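Local atomic coordinates of alpha-ketoglutarate-dependent 2,4-dichlorophenoxyacetate dioxygenase (Bradyrhizobium diazoefficiens, PDB entry 5BKE), a protein that probably acts as a metal- and 2-oxoglutarate-dependent dioxygenase of the TfdA family, linked to enantioselective degradation of aryloxyalkanoate herbicides. Residues 55-66 and 277-285; 103-113 and 171-182. One frame throughout, in Å; residues are numbered along the deposited sequence.

Interaction 1: 55-66 and 277-285. With OGA (N-oxalylglycine), chain O.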
loop_
_atom_site.group_PDB
_atom_site.type_symbol
_atom_site.label_atom_id
_atom_site.label_comp_id
_atom_site.label_asym_id
_atom_site.label_seq_id
_atom_site.Cartn_x
_atom_site.Cartn_y
_atom_site.Cartn_z
ATOM N N GLN C 55 43.125 8.857 -28.602
ATOM C CA GLN C 55 41.671 8.997 -28.534
ATOM C C GLN C 55 40.943 7.848 -29.226
ATOM O O GLN C 55 39.977 7.304 -28.675
ATOM C CB GLN C 55 41.239 10.342 -29.134
ATOM C CG GLN C 55 39.754 10.672 -29.018
ATOM C CD GLN C 55 39.410 12.034 -29.591
ATOM O OE1 GLN C 55 40.270 12.914 -29.685
ATOM N NE2 GLN C 55 38.146 12.224 -29.967
ATOM N N MET C 56 41.406 7.489 -30.427
ATOM C CA MET C 56 40.784 6.425 -31.206
ATOM C C MET C 56 41.034 5.062 -30.560
ATOM O O MET C 56 40.120 4.226 -30.500
ATOM C CB MET C 56 41.243 6.473 -32.673
ATOM C CG MET C 56 40.711 5.352 -33.562
ATOM S SD MET C 56 38.907 5.297 -33.684
ATOM C CE MET C 56 38.572 6.694 -34.760
ATOM N N ALA C 57 42.252 4.849 -30.063
ATOM C CA ALA C 57 42.584 3.628 -29.319
ATOM C C ALA C 57 41.648 3.409 -28.112
ATOM O O ALA C 57 41.239 2.272 -27.834
ATOM C CB ALA C 57 44.049 3.625 -28.886
ATOM N N PHE C 58 41.313 4.504 -27.418
ATOM C CA PHE C 58 40.359 4.470 -26.317
ATOM C C PHE C 58 38.996 4.019 -26.844
ATOM O O PHE C 58 38.411 3.087 -26.305
ATOM C CB PHE C 58 40.276 5.839 -25.600
ATOM C CG PHE C 58 39.182 5.924 -24.531
ATOM C CD1 PHE C 58 39.082 4.975 -23.504
ATOM C CD2 PHE C 58 38.271 6.974 -24.541
ATOM C CE1 PHE C 58 38.073 5.068 -22.538
ATOM C CE2 PHE C 58 37.266 7.075 -23.572
ATOM C CZ PHE C 58 37.171 6.119 -22.571
ATOM N N ALA C 59 38.523 4.664 -27.907
ATOM C CA ALA C 59 37.234 4.339 -28.530
ATOM C C ALA C 59 37.135 2.889 -28.997
ATOM O O ALA C 59 36.068 2.291 -28.909
ATOM C CB ALA C 59 36.943 5.286 -29.682
ATOM N N LEU C 60 38.245 2.325 -29.466
ATOM C CA LEU C 60 38.249 0.958 -30.031
ATOM C C LEU C 60 38.061 -0.193 -29.030
ATOM O O LEU C 60 37.761 -1.319 -29.444
ATOM C CB LEU C 60 39.473 0.724 -30.943
ATOM C CG LEU C 60 39.430 1.434 -32.306
ATOM C CD1 LEU C 60 40.799 1.390 -32.993
ATOM C CD2 LEU C 60 38.329 0.892 -33.228
ATOM N N ASN C 61 38.205 0.098 -27.725
ATOM C CA ASN C 61 37.773 -0.809 -26.634
ATOM C C ASN C 61 36.307 -1.231 -26.764
ATOM O O ASN C 61 35.928 -2.327 -26.323
ATOM C CB ASN C 61 37.925 -0.122 -25.268
ATOM C CG ASN C 61 39.368 -0.024 -24.817
ATOM O OD1 ASN C 61 39.947 -1.001 -24.331
ATOM N ND2 ASN C 61 39.959 1.156 -24.980
ATOM N N PHE C 62 35.514 -0.359 -27.386
ATOM C CA PHE C 62 34.056 -0.416 -27.382
ATOM C C PHE C 62 33.441 -0.830 -28.723
ATOM O O PHE C 62 32.218 -0.809 -28.885
ATOM C CB PHE C 62 33.506 0.946 -26.913
ATOM C CG PHE C 62 34.183 1.465 -25.670
ATOM C CD1 PHE C 62 34.127 0.743 -24.471
ATOM C CD2 PHE C 62 34.899 2.668 -25.697
ATOM C CE1 PHE C 62 34.760 1.210 -23.326
ATOM C CE2 PHE C 62 35.537 3.141 -24.550
ATOM C CZ PHE C 62 35.466 2.412 -23.368
ATOM N N GLY C 63 34.292 -1.220 -29.672
ATOM C CA GLY C 63 33.833 -1.747 -30.955
ATOM C C GLY C 63 34.819 -1.473 -32.058
ATOM O O GLY C 63 36.028 -1.648 -31.875
ATOM N N GLN C 64 34.285 -1.035 -33.197
ATOM C CA GLN C 64 35.066 -0.719 -34.390
ATOM C C GLN C 64 34.767 0.708 -34.842
ATOM O O GLN C 64 33.730 1.262 -34.477
ATOM C CB GLN C 64 34.759 -1.724 -35.508
ATOM C CG GLN C 64 35.150 -3.158 -35.169
ATOM C CD GLN C 64 35.025 -4.115 -36.342
ATOM O OE1 GLN C 64 34.073 -4.887 -36.412
ATOM N NE2 GLN C 64 35.995 -4.075 -37.268
ATOM N N ARG C 65 35.677 1.297 -35.619
ATOM C CA ARG C 65 35.458 2.595 -36.273
ATOM C C ARG C 65 34.214 2.564 -37.152
ATOM O O ARG C 65 34.005 1.606 -37.910
ATOM C CB ARG C 65 36.627 2.946 -37.211
ATOM C CG ARG C 65 37.893 3.495 -36.577
ATOM C CD ARG C 65 39.022 3.547 -37.620
ATOM N NE ARG C 65 40.379 3.434 -37.054
ATOM C CZ ARG C 65 40.965 2.290 -36.697
ATOM N NH1 ARG C 65 40.327 1.125 -36.812
ATOM N NH2 ARG C 65 42.195 2.310 -36.191
ATOM N N GLU C 66 33.401 3.611 -37.058
ATOM C CA GLU C 66 32.376 3.860 -38.058
ATOM C C GLU C 66 33.024 4.406 -39.335
ATOM O O GLU C 66 33.813 5.361 -39.288
ATOM C CB GLU C 66 31.310 4.835 -37.554
ATOM C CG GLU C 66 30.050 4.808 -38.409
ATOM C CD GLU C 66 28.974 5.785 -37.960
ATOM O OE1 GLU C 66 29.182 7.018 -38.060
ATOM O OE2 GLU C 66 27.897 5.307 -37.536
ATOM N N MET C 277 37.571 20.890 -32.210
ATOM C CA MET C 277 36.868 19.777 -31.577
ATOM C C MET C 277 36.959 18.568 -32.508
ATOM O O MET C 277 36.654 18.672 -33.707
ATOM C CB MET C 277 35.394 20.135 -31.301
ATOM C CG MET C 277 35.151 21.446 -30.559
ATOM S SD MET C 277 35.811 21.495 -28.871
ATOM C CE MET C 277 34.643 20.428 -28.022
ATOM N N ARG C 278 37.388 17.438 -31.950
ATOM C CA ARG C 278 37.666 16.218 -32.719
ATOM C C ARG C 278 36.945 15.011 -32.109
ATOM O O ARG C 278 36.987 14.805 -30.897
ATOM C CB ARG C 278 39.173 15.964 -32.787
ATOM C CG ARG C 278 39.992 17.186 -33.177
ATOM C CD ARG C 278 41.459 16.863 -33.357
ATOM N NE ARG C 278 42.217 18.077 -33.630
ATOM C CZ ARG C 278 43.538 18.144 -33.797
ATOM N NH1 ARG C 278 44.305 17.058 -33.722
ATOM N NH2 ARG C 278 44.097 19.325 -34.038
ATOM N N ARG C 279 36.298 14.226 -32.967
ATOM C CA ARG C 279 35.416 13.120 -32.565
ATOM C C ARG C 279 35.927 11.752 -33.042
ATOM O O ARG C 279 36.340 11.613 -34.187
ATOM C CB ARG C 279 33.988 13.364 -33.100
ATOM C CG ARG C 279 32.909 12.453 -32.517
ATOM C CD ARG C 279 31.537 12.733 -33.114
ATOM N NE ARG C 279 31.276 11.903 -34.287
ATOM C CZ ARG C 279 30.303 12.098 -35.182
ATOM N NH1 ARG C 279 29.456 13.117 -35.084
ATOM N NH2 ARG C 279 30.179 11.254 -36.201
ATOM N N ALA C 280 35.913 10.759 -32.159
ATOM C CA ALA C 280 36.006 9.359 -32.580
ATOM C C ALA C 280 34.604 8.756 -32.537
ATOM O O ALA C 280 33.820 9.040 -31.611
ATOM C CB ALA C 280 36.961 8.576 -31.696
ATOM N N THR C 281 34.284 7.944 -33.540
ATOM C CA THR C 281 32.961 7.314 -33.633
ATOM C C THR C 281 33.064 5.793 -33.708
ATOM O O THR C 281 33.789 5.247 -34.546
ATOM C CB THR C 281 32.135 7.871 -34.808
ATOM O OG1 THR C 281 32.280 9.294 -34.846
ATOM C CG2 THR C 281 30.660 7.553 -34.623
ATOM N N VAL C 282 32.349 5.131 -32.804
ATOM C CA VAL C 282 32.285 3.676 -32.764
ATOM C C VAL C 282 31.039 3.253 -33.520
ATOM O O VAL C 282 29.930 3.704 -33.193
ATOM C CB VAL C 282 32.223 3.138 -31.322
ATOM C CG1 VAL C 282 32.187 1.609 -31.305
ATOM C CG2 VAL C 282 33.398 3.656 -30.509
ATOM N N ALA C 283 31.229 2.395 -34.527
ATOM C CA ALA C 283 30.136 1.889 -35.364
ATOM C C ALA C 283 29.081 1.189 -34.525
ATOM O O ALA C 283 29.408 0.558 -33.526
ATOM C CB ALA C 283 30.679 0.923 -36.418
ATOM N N GLY C 284 27.825 1.293 -34.946
ATOM C CA GLY C 284 26.736 0.492 -34.368
ATOM C C GLY C 284 26.812 -0.980 -34.756
ATOM O O GLY C 284 27.445 -1.329 -35.750
ATOM N N THR C 285 26.158 -1.834 -33.966
ATOM C CA THR C 285 26.141 -3.291 -34.192
ATOM C C THR C 285 24.923 -3.731 -35.015
ATOM O O THR C 285 25.052 -4.503 -35.980
ATOM C CB THR C 285 26.122 -4.079 -32.864
ATOM O OG1 THR C 285 26.923 -3.407 -31.878
ATOM C CG2 THR C 285 26.633 -5.510 -33.073
HETATM C C1 OGA O . 29.473 15.863 -32.722
HETATM C C2 OGA O . 28.769 17.072 -32.354
HETATM C C4 OGA O . 28.931 19.269 -31.261
HETATM C C5 OGA O . 30.081 20.118 -30.793
HETATM O O1 OGA O . 28.778 14.869 -33.045
HETATM O O2 OGA O . 30.722 15.853 -32.659
HETATM O "O2'" OGA O . 27.614 17.212 -32.744
HETATM O O3 OGA O . 30.988 20.357 -31.624
HETATM N N1 OGA O . 29.415 17.935 -31.583
HETATM O O4 OGA O . 30.087 20.529 -29.610
HETATM O O HOH W 1 31.326 -1.380 -33.295
HETATM O O HOH W 2 27.296 2.923 -37.481
#
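Ala-59 and Ala-280 meet where helix 52-59 packs on strand 276-281, part of the large mixed sheet in the double-stranded β-helix (cupin) core of this TauD/TfdA-family enzyme. The helix and strand segments run 29° apart, their axes 8.3 Å from each other at closest approach. CB of Ala-280 lies 3.9 Å from CB of Ala-59 and also touches the methyl CE of Met-56, whose chain bends at its last two torsions to curl back to the strand. One turn before Ala-59, the extended Gln-55 sends NE2 to Arg-278 O (3.0 Å); the bond is nearly straight (169°) and lies in the plane of the amide, yet arrives above the carbonyl plane. Gln-55 OE1 is bonded to Arg-133. Beyond the helix, Val-282 rests CG2 on Ala-59 O and CG1 on Phe-62 O, and a single bridge pairs it with Arg-65: Glu-66 N donates to Thr-281 O (3.0 Å) and Ala-283 N to Gln-64 O (2.7 Å).

The CB of Arg-279 points away from 55-66, and its chain enters the N-oxalylglycine pocket. A bend at chi3 (91°) turns its guanidinium so that NE and NH2 grip Thr-281 OG1 side-on, while NH1 donates to ligand O1 at 2.8 Å; Thr-281 OG1 is also bonded to Asn-86. With an alanine here, the O1-bearing carboxylate would probably lose its cationic partner on this strand, and Thr-281 OG1 two of its donors. Close by, the Glu-66 side chain runs past Thr-281, its OE1 lying 3.8 Å from the methyl CG2 and hydrogen-bonded to Ser-118, while OE2 accepts from a water that in turn receives the N-H of Gly-284.

Interaction 2: 103-113 and 171-182; sequences RTHLFNLGNCL and LMYSRGSLGFTE. With OGA (N-oxalylglycine), chain O.
The Phe-107 ring carries Arg-175 over one face, NE sitting above the ring centre, and turns an edge to the face of Phe-180. The first pairing is cation-pi, with Arg-175 CZ 4.3 Å from the Phe-107 centroid; the second is a T-shaped stack, the Phe-107 and Phe-180 planes 75° apart. Arg-175 CG lies 3.4 Å from Phe-107 CE2, and a bend at chi2 (-49°) then lays CD and NE over the ring. Its guanidinium is itself sandwiched, Gly-110 CA on one face and Leu-171 CD2 on the other. A CB on Gly-110 would run into Arg-175 CZ, so the close approach depends on glycine. Water joins Arg-175 NH2 to Gly-110 O.

Leu-106 CB reaches the edge of the Phe-180 ring, and CZ of that ring lies over a face of the Arg-103 guanidinium. Arg-103 NH2 donates to Glu-182 O (3.2 Å), and NH1 forms a salt bridge with Glu-187. A Schellman motif with Gly-179 at positive phi closes helix 171-176, Phe-180 N bonding weakly back to Arg-175 O. Farther along, Leu-113 and Leu-178 meet tip to tip.

Asn-111 lines the N-oxalylglycine pocket, CG 3.5 Å from ligand O2'. Its backbone bonds to Val-266 of strand 262-266, which ties the turn after helix 103-108 to the three-stranded sheet, while Leu-229 on helix 224-238 of the second subunit packs on Leu-178.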
loop_
_atom_site.group_PDB
_atom_site.type_symbol
_atom_site.label_atom_id
_atom_site.label_comp_id
_atom_site.label_asym_id
_atom_site.label_seq_id
_atom_site.Cartn_x
_atom_site.Cartn_y
_atom_site.Cartn_z
ATOM N N ARG C 103 30.350 26.775 -47.954
ATOM C CA ARG C 103 29.443 25.614 -47.975
ATOM C C ARG C 103 29.722 24.603 -46.847
ATOM O O ARG C 103 28.801 23.927 -46.380
ATOM C CB ARG C 103 29.469 24.923 -49.348
ATOM C CG ARG C 103 28.224 24.109 -49.680
ATOM C CD ARG C 103 28.289 23.523 -51.081
ATOM N NE ARG C 103 27.049 22.833 -51.438
ATOM C CZ ARG C 103 26.898 21.509 -51.488
ATOM N NH1 ARG C 103 27.911 20.696 -51.215
ATOM N NH2 ARG C 103 25.718 20.994 -51.821
ATOM N N THR C 104 30.986 24.522 -46.419
ATOM C CA THR C 104 31.419 23.660 -45.308
ATOM C C THR C 104 30.849 24.128 -43.959
ATOM O O THR C 104 30.228 23.340 -43.241
ATOM C CB THR C 104 32.962 23.569 -45.235
ATOM O OG1 THR C 104 33.480 23.230 -46.527
ATOM C CG2 THR C 104 33.419 22.519 -44.215
ATOM N N HIS C 105 31.060 25.405 -43.631
ATOM C CA HIS C 105 30.555 25.984 -42.391
ATOM C C HIS C 105 29.027 25.900 -42.295
ATOM O O HIS C 105 28.502 25.480 -41.262
ATOM C CB HIS C 105 31.042 27.431 -42.216
ATOM C CG HIS C 105 30.446 28.127 -41.033
ATOM N ND1 HIS C 105 29.555 29.173 -41.154
ATOM C CD2 HIS C 105 30.592 27.911 -39.703
ATOM C CE1 HIS C 105 29.190 29.581 -39.953
ATOM N NE2 HIS C 105 29.802 28.828 -39.056
ATOM N N LEU C 106 28.333 26.271 -43.376
ATOM C CA LEU C 106 26.861 26.271 -43.417
ATOM C C LEU C 106 26.243 24.887 -43.184
ATOM O O LEU C 106 25.184 24.776 -42.558
ATOM C CB LEU C 106 26.333 26.890 -44.723
ATOM C CG LEU C 106 26.492 28.396 -45.015
ATOM C CD1 LEU C 106 25.806 28.742 -46.331
ATOM C CD2 LEU C 106 25.979 29.308 -43.898
ATOM N N PHE C 107 26.920 23.853 -43.682
ATOM C CA PHE C 107 26.575 22.461 -43.409
ATOM C C PHE C 107 26.864 22.089 -41.940
ATOM O O PHE C 107 26.052 21.405 -41.311
ATOM C CB PHE C 107 27.326 21.540 -44.376
ATOM C CG PHE C 107 26.776 20.134 -44.447
ATOM C CD1 PHE C 107 27.265 19.123 -43.594
ATOM C CD2 PHE C 107 25.791 19.799 -45.388
ATOM C CE1 PHE C 107 26.766 17.821 -43.669
ATOM C CE2 PHE C 107 25.295 18.498 -45.467
ATOM C CZ PHE C 107 25.779 17.512 -44.606
ATOM N N ASN C 108 28.003 22.554 -41.404
ATOM C CA ASN C 108 28.420 22.324 -39.997
ATOM C C ASN C 108 27.498 22.965 -38.956
ATOM O O ASN C 108 27.522 22.586 -37.786
ATOM C CB ASN C 108 29.837 22.849 -39.748
ATOM C CG ASN C 108 30.920 21.990 -40.380
ATOM O OD1 ASN C 108 30.653 20.946 -40.992
ATOM N ND2 ASN C 108 32.165 22.437 -40.233
ATOM N N LEU C 109 26.716 23.952 -39.389
ATOM C CA LEU C 109 25.705 24.593 -38.555
ATOM C C LEU C 109 24.567 23.633 -38.193
ATOM O O LEU C 109 23.848 23.864 -37.220
ATOM C CB LEU C 109 25.175 25.869 -39.223
ATOM C CG LEU C 109 26.115 27.089 -39.231
ATOM C CD1 LEU C 109 25.498 28.236 -40.018
ATOM C CD2 LEU C 109 26.491 27.543 -37.817
ATOM N N GLY C 110 24.439 22.554 -38.970
ATOM C CA GLY C 110 23.588 21.413 -38.648
ATOM C C GLY C 110 23.768 20.864 -37.240
ATOM O O GLY C 110 22.801 20.430 -36.619
ATOM N N ASN C 111 24.998 20.906 -36.732
ATOM C CA ASN C 111 25.304 20.438 -35.377
ATOM C C ASN C 111 24.597 21.251 -34.279
ATOM O O ASN C 111 24.502 20.792 -33.142
ATOM C CB ASN C 111 26.823 20.353 -35.134
ATOM C CG ASN C 111 27.452 19.096 -35.737
ATOM O OD1 ASN C 111 26.763 18.242 -36.303
ATOM N ND2 ASN C 111 28.770 18.977 -35.608
ATOM N N CYS C 112 24.078 22.430 -34.634
ATOM C CA CYS C 112 23.373 23.281 -33.688
ATOM C C CYS C 112 21.977 22.792 -33.403
ATOM O O CYS C 112 21.350 23.242 -32.445
ATOM C CB CYS C 112 23.346 24.739 -34.160
ATOM S SG CYS C 112 24.977 25.509 -34.173
ATOM N N LEU C 113 21.489 21.884 -34.244
ATOM C CA LEU C 113 20.197 21.230 -34.031
ATOM C C LEU C 113 20.344 19.969 -33.176
ATOM O O LEU C 113 21.387 19.305 -33.216
ATOM C CB LEU C 113 19.532 20.914 -35.371
ATOM C CG LEU C 113 19.346 22.049 -36.384
ATOM C CD1 LEU C 113 18.952 21.486 -37.743
ATOM C CD2 LEU C 113 18.315 23.067 -35.903
ATOM N N LEU C 171 20.435 13.417 -43.922
ATOM C CA LEU C 171 21.148 14.702 -43.825
ATOM C C LEU C 171 20.455 15.831 -44.586
ATOM O O LEU C 171 20.570 16.997 -44.206
ATOM C CB LEU C 171 22.607 14.577 -44.264
ATOM C CG LEU C 171 23.567 14.014 -43.211
ATOM C CD1 LEU C 171 24.811 13.413 -43.849
ATOM C CD2 LEU C 171 23.945 15.056 -42.164
ATOM N N MET C 172 19.705 15.478 -45.629
ATOM C CA MET C 172 18.925 16.452 -46.400
ATOM C C MET C 172 17.767 17.073 -45.604
ATOM O O MET C 172 17.356 18.203 -45.885
ATOM C CB MET C 172 18.403 15.824 -47.697
ATOM C CG MET C 172 19.483 15.312 -48.648
ATOM S SD MET C 172 18.864 14.856 -50.294
ATOM C CE MET C 172 18.070 13.275 -49.998
ATOM N N TYR C 173 17.235 16.336 -44.624
ATOM C CA TYR C 173 16.159 16.861 -43.766
ATOM C C TYR C 173 16.669 17.871 -42.730
ATOM O O TYR C 173 16.078 18.946 -42.564
ATOM C CB TYR C 173 15.394 15.739 -43.070
ATOM C CG TYR C 173 14.431 14.948 -43.934
ATOM C CD1 TYR C 173 13.443 15.587 -44.696
ATOM C CD2 TYR C 173 14.471 13.541 -43.947
ATOM C CE1 TYR C 173 12.546 14.856 -45.469
ATOM C CE2 TYR C 173 13.578 12.799 -44.718
ATOM C CZ TYR C 173 12.615 13.459 -45.474
ATOM O OH TYR C 173 11.723 12.736 -46.240
ATOM N N SER C 174 17.763 17.524 -42.053
ATOM C CA SER C 174 18.369 18.397 -41.055
ATOM C C SER C 174 18.940 19.677 -41.662
ATOM O O SER C 174 18.723 20.764 -41.119
ATOM C CB SER C 174 19.436 17.663 -40.252
ATOM O OG SER C 174 20.432 17.125 -41.095
ATOM N N ARG C 175 19.656 19.543 -42.781
ATOM C CA ARG C 175 20.218 20.698 -43.480
ATOM C C ARG C 175 19.120 21.481 -44.179
ATOM O O ARG C 175 19.183 22.700 -44.250
ATOM C CB ARG C 175 21.334 20.304 -44.459
ATOM C CG ARG C 175 22.508 19.553 -43.847
ATOM C CD ARG C 175 23.054 20.213 -42.589
ATOM N NE ARG C 175 24.119 19.447 -41.925
ATOM C CZ ARG C 175 23.959 18.655 -40.862
ATOM N NH1 ARG C 175 25.014 18.043 -40.342
ATOM N NH2 ARG C 175 22.764 18.468 -40.308
ATOM N N GLY C 176 18.092 20.771 -44.642
ATOM C CA GLY C 176 16.895 21.389 -45.221
ATOM C C GLY C 176 16.108 22.327 -44.324
ATOM O O GLY C 176 15.570 23.332 -44.801
ATOM N N SER C 177 16.020 22.011 -43.032
ATOM C CA SER C 177 15.328 22.906 -42.087
ATOM C C SER C 177 16.122 24.189 -41.807
ATOM O O SER C 177 15.563 25.178 -41.320
ATOM C CB SER C 177 14.948 22.179 -40.788
ATOM O OG SER C 177 16.083 21.632 -40.158
ATOM N N LEU C 178 17.417 24.166 -42.121
ATOM C CA LEU C 178 18.267 25.344 -42.009
ATOM C C LEU C 178 18.340 26.153 -43.307
ATOM O O LEU C 178 19.011 27.176 -43.344
ATOM C CB LEU C 178 19.673 24.957 -41.520
ATOM C CG LEU C 178 19.839 24.478 -40.062
ATOM C CD1 LEU C 178 21.302 24.248 -39.732
ATOM C CD2 LEU C 178 19.223 25.433 -39.046
ATOM N N GLY C 179 17.653 25.700 -44.360
ATOM C CA GLY C 179 17.629 26.398 -45.663
ATOM C C GLY C 179 18.566 25.868 -46.743
ATOM O O GLY C 179 18.457 26.258 -47.904
ATOM N N PHE C 180 19.482 24.983 -46.347
ATOM C CA PHE C 180 20.421 24.275 -47.233
ATOM C C PHE C 180 19.623 23.209 -48.023
ATOM O O PHE C 180 19.473 22.065 -47.566
ATOM C CB PHE C 180 21.498 23.642 -46.332
ATOM C CG PHE C 180 22.765 23.219 -47.030
ATOM C CD1 PHE C 180 22.802 22.080 -47.852
ATOM C CD2 PHE C 180 23.960 23.907 -46.787
ATOM C CE1 PHE C 180 23.988 21.676 -48.462
ATOM C CE2 PHE C 180 25.146 23.503 -47.392
ATOM C CZ PHE C 180 25.161 22.387 -48.229
ATOM N N THR C 181 19.111 23.589 -49.201
ATOM C CA THR C 181 18.191 22.725 -49.982
ATOM C C THR C 181 18.656 22.260 -51.378
ATOM O O THR C 181 17.920 21.535 -52.059
ATOM C CB THR C 181 16.781 23.350 -50.127
ATOM O OG1 THR C 181 16.893 24.685 -50.632
ATOM C CG2 THR C 181 16.038 23.362 -48.799
ATOM N N GLU C 182 19.854 22.662 -51.806
ATOM C CA GLU C 182 20.373 22.236 -53.119
ATOM C C GLU C 182 21.491 21.182 -53.052
ATOM O O GLU C 182 22.560 21.405 -52.458
ATOM C CB GLU C 182 20.727 23.430 -54.025
ATOM C CG GLU C 182 21.882 24.313 -53.576
ATOM C CD GLU C 182 22.361 25.228 -54.689
ATOM O OE1 GLU C 182 21.813 26.346 -54.823
ATOM O OE2 GLU C 182 23.285 24.829 -55.433
HETATM C C1 OGA O . 29.473 15.863 -32.722
HETATM C C2 OGA O . 28.769 17.072 -32.354
HETATM C C4 OGA O . 28.931 19.269 -31.261
HETATM C C5 OGA O . 30.081 20.118 -30.793
HETATM O O1 OGA O . 28.778 14.869 -33.045
HETATM O O2 OGA O . 30.722 15.853 -32.659
HETATM O "O2'" OGA O . 27.614 17.212 -32.744
HETATM O O3 OGA O . 30.988 20.357 -31.624
HETATM N N1 OGA O . 29.415 17.935 -31.583
HETATM O O4 OGA O . 30.087 20.529 -29.610
HETATM O O HOH W 3 24.480 23.636 -51.489
HETATM O O HOH W 4 21.893 18.010 -37.415
#

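Overall arrangement
Interaction 2 is nested within the long chain loop that interaction 1 closes: 55-66 comes first, then 103-113 and 171-182, and finally 277-285. Their centres lie about 24 Å apart and their nearest atoms about 6 Å, without touching. Interaction 1 sets a helix against the large mixed sheet of the core; interaction 2 joins two short helices, the turn after the first being tied to the three-stranded sheet, and reaches the second subunit. What they share is N-oxalylglycine, with Arg-279 from one and Asn-111 from the other both close to the manganese ion held by His-115, Asp-117 and His-264. The pocket is thus assembled from distant parts of one family fold.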